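Local coordinates for piwi domain-containing protein (PDB 5THE), which probably binds RNA as a budding-yeast Argonaute, of which this chain is the C-terminal lobe, here holding the 5' nucleotide of a bound RNA, at residues L79-I84 against G121-I126; I187-R192 against A213-V218. All blocks are in the same frame, centred on the assembly; numbering follows the deposited sequence.

Overall arrangement
Following the chain from its N terminus, strand 77-85 comes first. Helix 95-111 and the short strand 117-118 then lead to strand 124-127, and contact 1 closes that excursion. A disordered stretch and helix 169-179 bring the chain back to strand 185-191, after which helix 197-210 leads to strand 215-219, where contact 2 closes a shorter loop. The two loops follow in series, neither nested nor crossed. They nevertheless meet in space: strand 77-85 lies between 124-127 and 185-191, and backbone hydrogen bonds join Arg80 and Ile82 to Leu188. Together they make one parallel sheet whose 215-219 end receives U1 of chain B.

Contact 1 of 2, residues L79-I84 against G121-I126; sequences LRAIFI and GKPILI
Ile82, Phe83 and Ile84 pair in parallel with Ile124, Leu125 and Ile126, the strand axes approaching to 4.6 Å at an angle of 26°. Ala81 O accepts from Ile124 N, Phe83 N reaches Ile124 O at a short 2.6 Å, and Phe83 O takes Ile126 N. Before the strands properly join, a water bridges them, accepting from Ala81 N (2.7 Å) and donating to Gly121 O. Arg80 works at this same end. Its chain folds back at chi2 (-52°) and again at chi3, laying one guanidinium face over Gly121, with NE 3.6 Å from Gly121 CA. In the guanidinium plane, NH2 donates to Lys122 O at 3.0 Å and 162°, while Ile124 CD1 packs 3.3 Å from the same NH2. NE is buried without a polar partner in the model. Further along this face, Ile82 CG2 meets Ile126 CG1 at 3.9 Å, and Leu174 and Leu177 of helix 169-179 pack against these isoleucines. On the other face, Phe83 and Leu125 run side by side, their CD1 atoms 3.5 Å apart, and Trp220 meets the Phe83 ring edge-to-face. Pro123, beside Ala81 on that face, touches helix 95-111. Helices on both faces of a parallel sheet are the hallmark of the Rossmann-like fold of the Argonaute MID domain; this pairing adds strand 124-127 to strand 77-85 on the edge away from strand 185-191.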
# COMPACT_ATOMS: atom_id res chain seq x y z
N LEU A 79 18.78 15.13 -6.24
CA LEU A 79 17.39 15.50 -5.99
C LEU A 79 17.14 16.83 -6.69
O LEU A 79 17.71 17.85 -6.29
CB LEU A 79 17.10 15.61 -4.49
CG LEU A 79 15.66 15.94 -4.10
CD1 LEU A 79 14.73 14.84 -4.56
CD2 LEU A 79 15.51 16.15 -2.60
N ARG A 80 16.30 16.82 -7.73
CA ARG A 80 16.03 18.00 -8.54
C ARG A 80 14.62 18.49 -8.26
O ARG A 80 13.64 17.77 -8.49
CB ARG A 80 16.17 17.70 -10.04
CG ARG A 80 17.58 17.48 -10.51
CD ARG A 80 18.52 18.60 -10.10
NE ARG A 80 18.18 19.90 -10.69
CZ ARG A 80 18.41 20.24 -11.95
NH1 ARG A 80 18.97 19.37 -12.79
NH2 ARG A 80 18.08 21.45 -12.38
N ALA A 81 14.51 19.72 -7.77
CA ALA A 81 13.21 20.32 -7.53
C ALA A 81 12.70 20.96 -8.81
O ALA A 81 13.43 21.66 -9.51
CB ALA A 81 13.31 21.36 -6.41
N ILE A 82 11.44 20.69 -9.13
CA ILE A 82 10.75 21.34 -10.25
C ILE A 82 9.52 22.00 -9.67
O ILE A 82 8.61 21.31 -9.19
CB ILE A 82 10.39 20.34 -11.36
CG1 ILE A 82 11.66 19.70 -11.93
CG2 ILE A 82 9.55 21.04 -12.45
CD1 ILE A 82 11.38 18.67 -13.03
N PHE A 83 9.50 23.32 -9.68
CA PHE A 83 8.37 24.07 -9.14
C PHE A 83 7.30 24.17 -10.21
O PHE A 83 7.50 24.80 -11.25
CB PHE A 83 8.82 25.46 -8.68
CG PHE A 83 7.80 26.19 -7.85
CD1 PHE A 83 6.81 26.95 -8.46
CD2 PHE A 83 7.82 26.11 -6.47
CE1 PHE A 83 5.86 27.61 -7.70
CE2 PHE A 83 6.88 26.78 -5.71
CZ PHE A 83 5.89 27.53 -6.33
N ILE A 84 6.16 23.52 -9.97
CA ILE A 84 5.04 23.56 -10.90
C ILE A 84 4.16 24.72 -10.47
O ILE A 84 3.46 24.66 -9.46
CB ILE A 84 4.27 22.23 -10.91
CG1 ILE A 84 5.24 21.08 -11.25
CG2 ILE A 84 3.11 22.31 -11.91
CD1 ILE A 84 5.83 21.10 -12.70
N GLY A 121 21.61 20.93 -7.69
CA GLY A 121 20.94 21.38 -8.89
C GLY A 121 19.92 22.46 -8.59
O GLY A 121 19.08 22.29 -7.71
N LYS A 122 20.01 23.59 -9.29
CA LYS A 122 19.09 24.70 -9.05
C LYS A 122 17.65 24.27 -9.34
O LYS A 122 17.39 23.59 -10.34
CB LYS A 122 19.47 25.89 -9.93
CG LYS A 122 18.69 27.16 -9.65
CD LYS A 122 19.04 27.72 -8.27
CE LYS A 122 18.24 28.99 -7.97
NZ LYS A 122 18.49 29.52 -6.60
N PRO A 123 16.69 24.65 -8.49
CA PRO A 123 15.28 24.37 -8.79
C PRO A 123 14.83 25.00 -10.10
O PRO A 123 15.25 26.09 -10.48
CB PRO A 123 14.53 24.99 -7.60
CG PRO A 123 15.51 24.91 -6.48
CD PRO A 123 16.87 25.15 -7.12
N ILE A 124 13.93 24.30 -10.79
CA ILE A 124 13.46 24.71 -12.11
C ILE A 124 12.00 25.12 -12.00
O ILE A 124 11.18 24.39 -11.42
CB ILE A 124 13.63 23.58 -13.13
CG1 ILE A 124 15.12 23.30 -13.33
CG2 ILE A 124 12.91 23.92 -14.42
CD1 ILE A 124 15.39 22.11 -14.17
N LEU A 125 11.68 26.27 -12.56
CA LEU A 125 10.33 26.81 -12.55
C LEU A 125 9.63 26.47 -13.86
O LEU A 125 10.17 26.72 -14.94
CB LEU A 125 10.35 28.33 -12.34
CG LEU A 125 8.99 29.03 -12.42
CD1 LEU A 125 8.07 28.54 -11.32
CD2 LEU A 125 9.14 30.56 -12.32
N ILE A 126 8.44 25.88 -13.76
CA ILE A 126 7.63 25.56 -14.93
C ILE A 126 6.29 26.29 -14.81
O ILE A 126 5.51 26.03 -13.88
CB ILE A 126 7.42 24.05 -15.08
CG1 ILE A 126 8.76 23.39 -15.43
CG2 ILE A 126 6.34 23.75 -16.10
CD1 ILE A 126 8.64 22.10 -16.18
O HOH W 1 16.75 21.05 -7.03

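Contact 2 of 2, residues I187-R192 against A213-V218; sequences ILYVLR and ALNSCV. With nucleotides of chain B.
Val218 loses more surface to the other strand than any other residue, setting its side chain between Leu188 and Val190. Its CB is 3.8 Å from Leu188 CD1, and its CG1 lies alongside Val190 CG2 at 3.9 Å, on the face packed by helix 228-241. Its backbone is held at both polar atoms, N donating to Tyr189 O and O accepting from Leu191 N, the last two of five bonds in a parallel pairing that begins with Ile187 N to Leu214 O. Ile187 and Tyr189 occupy the opposite face. Ile187 CB packs 3.8 Å from Asn215 CB, while Ile187 CG2 sits 3.7 Å above the centre of the Tyr189 ring. With CG beside the backbone N (chi1 -71°), that ring presents its edge to the Asn215 amide, whose plane is turned 67° from it, and Asn215 OD1 lies 3.6 Å from Tyr189 CE2. The amide is fixed from both ends: ND2 donates to Ala213 O and to Asp208, and OD1 accepts from Lys204. Tyr189 OH is bonded to Thr207 of helix 197-210. Next along, Cys217 SG touches Tyr189 CB at 3.8 Å. On the edge of 215-218 turned away from 187-191, Cys217 N donates to OP1 of U1 of chain B at 2.7 Å and 156°. From the neighbouring strand, Leu191 brings CD1 to 3.2 Å from O2 of that nucleotide. Five backbone bonds, apolar packing and a fully engaged Asn215 amide thus back a main-chain N-H given to the 5' phosphate, consistent with a guide's 5' end, while the Cys217 sulfur turns to Tyr189.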
# COMPACT_ATOMS: atom_id res chain seq x y z
N ILE A 187 13.13 13.31 -8.95
CA ILE A 187 12.43 14.57 -9.19
C ILE A 187 11.52 14.88 -8.01
O ILE A 187 10.73 14.04 -7.59
CB ILE A 187 11.61 14.52 -10.49
CG1 ILE A 187 12.53 14.45 -11.69
CG2 ILE A 187 10.71 15.75 -10.57
CD1 ILE A 187 11.81 13.99 -12.91
N LEU A 188 11.60 16.11 -7.52
CA LEU A 188 10.65 16.62 -6.52
C LEU A 188 9.79 17.69 -7.18
O LEU A 188 10.27 18.80 -7.45
CB LEU A 188 11.38 17.15 -5.29
CG LEU A 188 10.48 17.78 -4.23
CD1 LEU A 188 9.43 16.77 -3.73
CD2 LEU A 188 11.32 18.34 -3.09
N TYR A 189 8.55 17.36 -7.49
CA TYR A 189 7.62 18.36 -7.98
C TYR A 189 7.10 19.17 -6.79
O TYR A 189 6.54 18.60 -5.85
CB TYR A 189 6.48 17.70 -8.74
CG TYR A 189 6.87 17.11 -10.07
CD1 TYR A 189 7.39 17.92 -11.08
CD2 TYR A 189 6.65 15.76 -10.35
CE1 TYR A 189 7.73 17.39 -12.31
CE2 TYR A 189 7.00 15.22 -11.58
CZ TYR A 189 7.54 16.04 -12.56
OH TYR A 189 7.89 15.52 -13.79
N VAL A 190 7.30 20.48 -6.83
CA VAL A 190 6.83 21.38 -5.78
C VAL A 190 5.64 22.14 -6.35
O VAL A 190 5.81 23.00 -7.23
CB VAL A 190 7.94 22.33 -5.31
CG1 VAL A 190 7.43 23.28 -4.23
CG2 VAL A 190 9.14 21.52 -4.79
N LEU A 191 4.45 21.84 -5.86
CA LEU A 191 3.22 22.39 -6.44
C LEU A 191 2.87 23.71 -5.78
O LEU A 191 2.75 23.79 -4.56
CB LEU A 191 2.05 21.42 -6.28
CG LEU A 191 2.36 19.97 -6.64
CD1 LEU A 191 1.16 19.10 -6.37
CD2 LEU A 191 2.79 19.87 -8.10
N ARG A 192 2.69 24.75 -6.60
CA ARG A 192 2.30 26.04 -6.03
C ARG A 192 0.96 25.96 -5.32
O ARG A 192 0.77 26.57 -4.25
CB ARG A 192 2.27 27.11 -7.12
CG ARG A 192 1.69 28.45 -6.65
CD ARG A 192 2.70 29.56 -6.81
NE ARG A 192 2.20 30.86 -6.37
CZ ARG A 192 1.81 31.83 -7.19
NH1 ARG A 192 1.86 31.67 -8.50
NH2 ARG A 192 1.38 32.98 -6.69
N ALA A 213 10.20 7.97 -14.68
CA ALA A 213 11.19 8.66 -13.87
C ALA A 213 10.67 8.74 -12.43
O ALA A 213 9.50 9.04 -12.20
CB ALA A 213 11.47 10.06 -14.42
N LEU A 214 11.55 8.43 -11.48
CA LEU A 214 11.18 8.51 -10.07
C LEU A 214 10.84 9.95 -9.70
O LEU A 214 11.58 10.88 -10.04
CB LEU A 214 12.33 8.00 -9.19
CG LEU A 214 12.70 6.52 -9.32
CD1 LEU A 214 13.69 6.18 -8.22
CD2 LEU A 214 11.45 5.61 -9.22
N ASN A 215 9.73 10.14 -8.99
CA ASN A 215 9.33 11.49 -8.63
C ASN A 215 8.38 11.44 -7.45
O ASN A 215 7.63 10.48 -7.29
CB ASN A 215 8.66 12.21 -9.81
CG ASN A 215 7.29 11.63 -10.14
OD1 ASN A 215 6.25 12.21 -9.81
ND2 ASN A 215 7.27 10.46 -10.79
N SER A 216 8.39 12.50 -6.66
CA SER A 216 7.38 12.75 -5.65
C SER A 216 6.89 14.18 -5.79
O SER A 216 7.62 15.08 -6.24
CB SER A 216 7.93 12.55 -4.21
OG SER A 216 8.47 11.25 -4.04
N CYS A 217 5.64 14.39 -5.42
CA CYS A 217 5.07 15.72 -5.34
C CYS A 217 4.98 16.19 -3.90
O CYS A 217 4.81 15.42 -2.97
CB CYS A 217 3.67 15.76 -5.95
SG CYS A 217 3.70 15.41 -7.68
N VAL A 218 5.01 17.50 -3.76
CA VAL A 218 4.95 18.13 -2.46
C VAL A 218 4.19 19.44 -2.66
O VAL A 218 4.41 20.13 -3.66
CB VAL A 218 6.41 18.28 -1.97
CG1 VAL A 218 6.99 19.66 -2.17
CG2 VAL A 218 6.64 17.66 -0.63
OP3 U B 1 2.20 10.82 -4.81
P U B 1 3.19 11.81 -4.36
OP1 U B 1 4.17 12.07 -5.44
OP2 U B 1 3.72 11.41 -3.04
O5' U B 1 2.44 13.19 -4.17
C5' U B 1 1.70 13.48 -2.99
C4' U B 1 1.50 14.96 -2.89
O4' U B 1 0.70 15.42 -4.01
C3' U B 1 0.82 15.44 -1.62
O3' U B 1 1.47 16.63 -1.17
C2' U B 1 -0.61 15.75 -2.09
O2' U B 1 -1.27 16.74 -1.33
C1' U B 1 -0.38 16.20 -3.53
N1 U B 1 -1.55 15.98 -4.41
C2 U B 1 -2.09 17.05 -5.06
O2 U B 1 -1.60 18.16 -4.96
N3 U B 1 -3.19 16.80 -5.85
C4 U B 1 -3.79 15.57 -6.03
O4 U B 1 -4.77 15.47 -6.78
C5 U B 1 -3.19 14.49 -5.31
C6 U B 1 -2.12 14.73 -4.53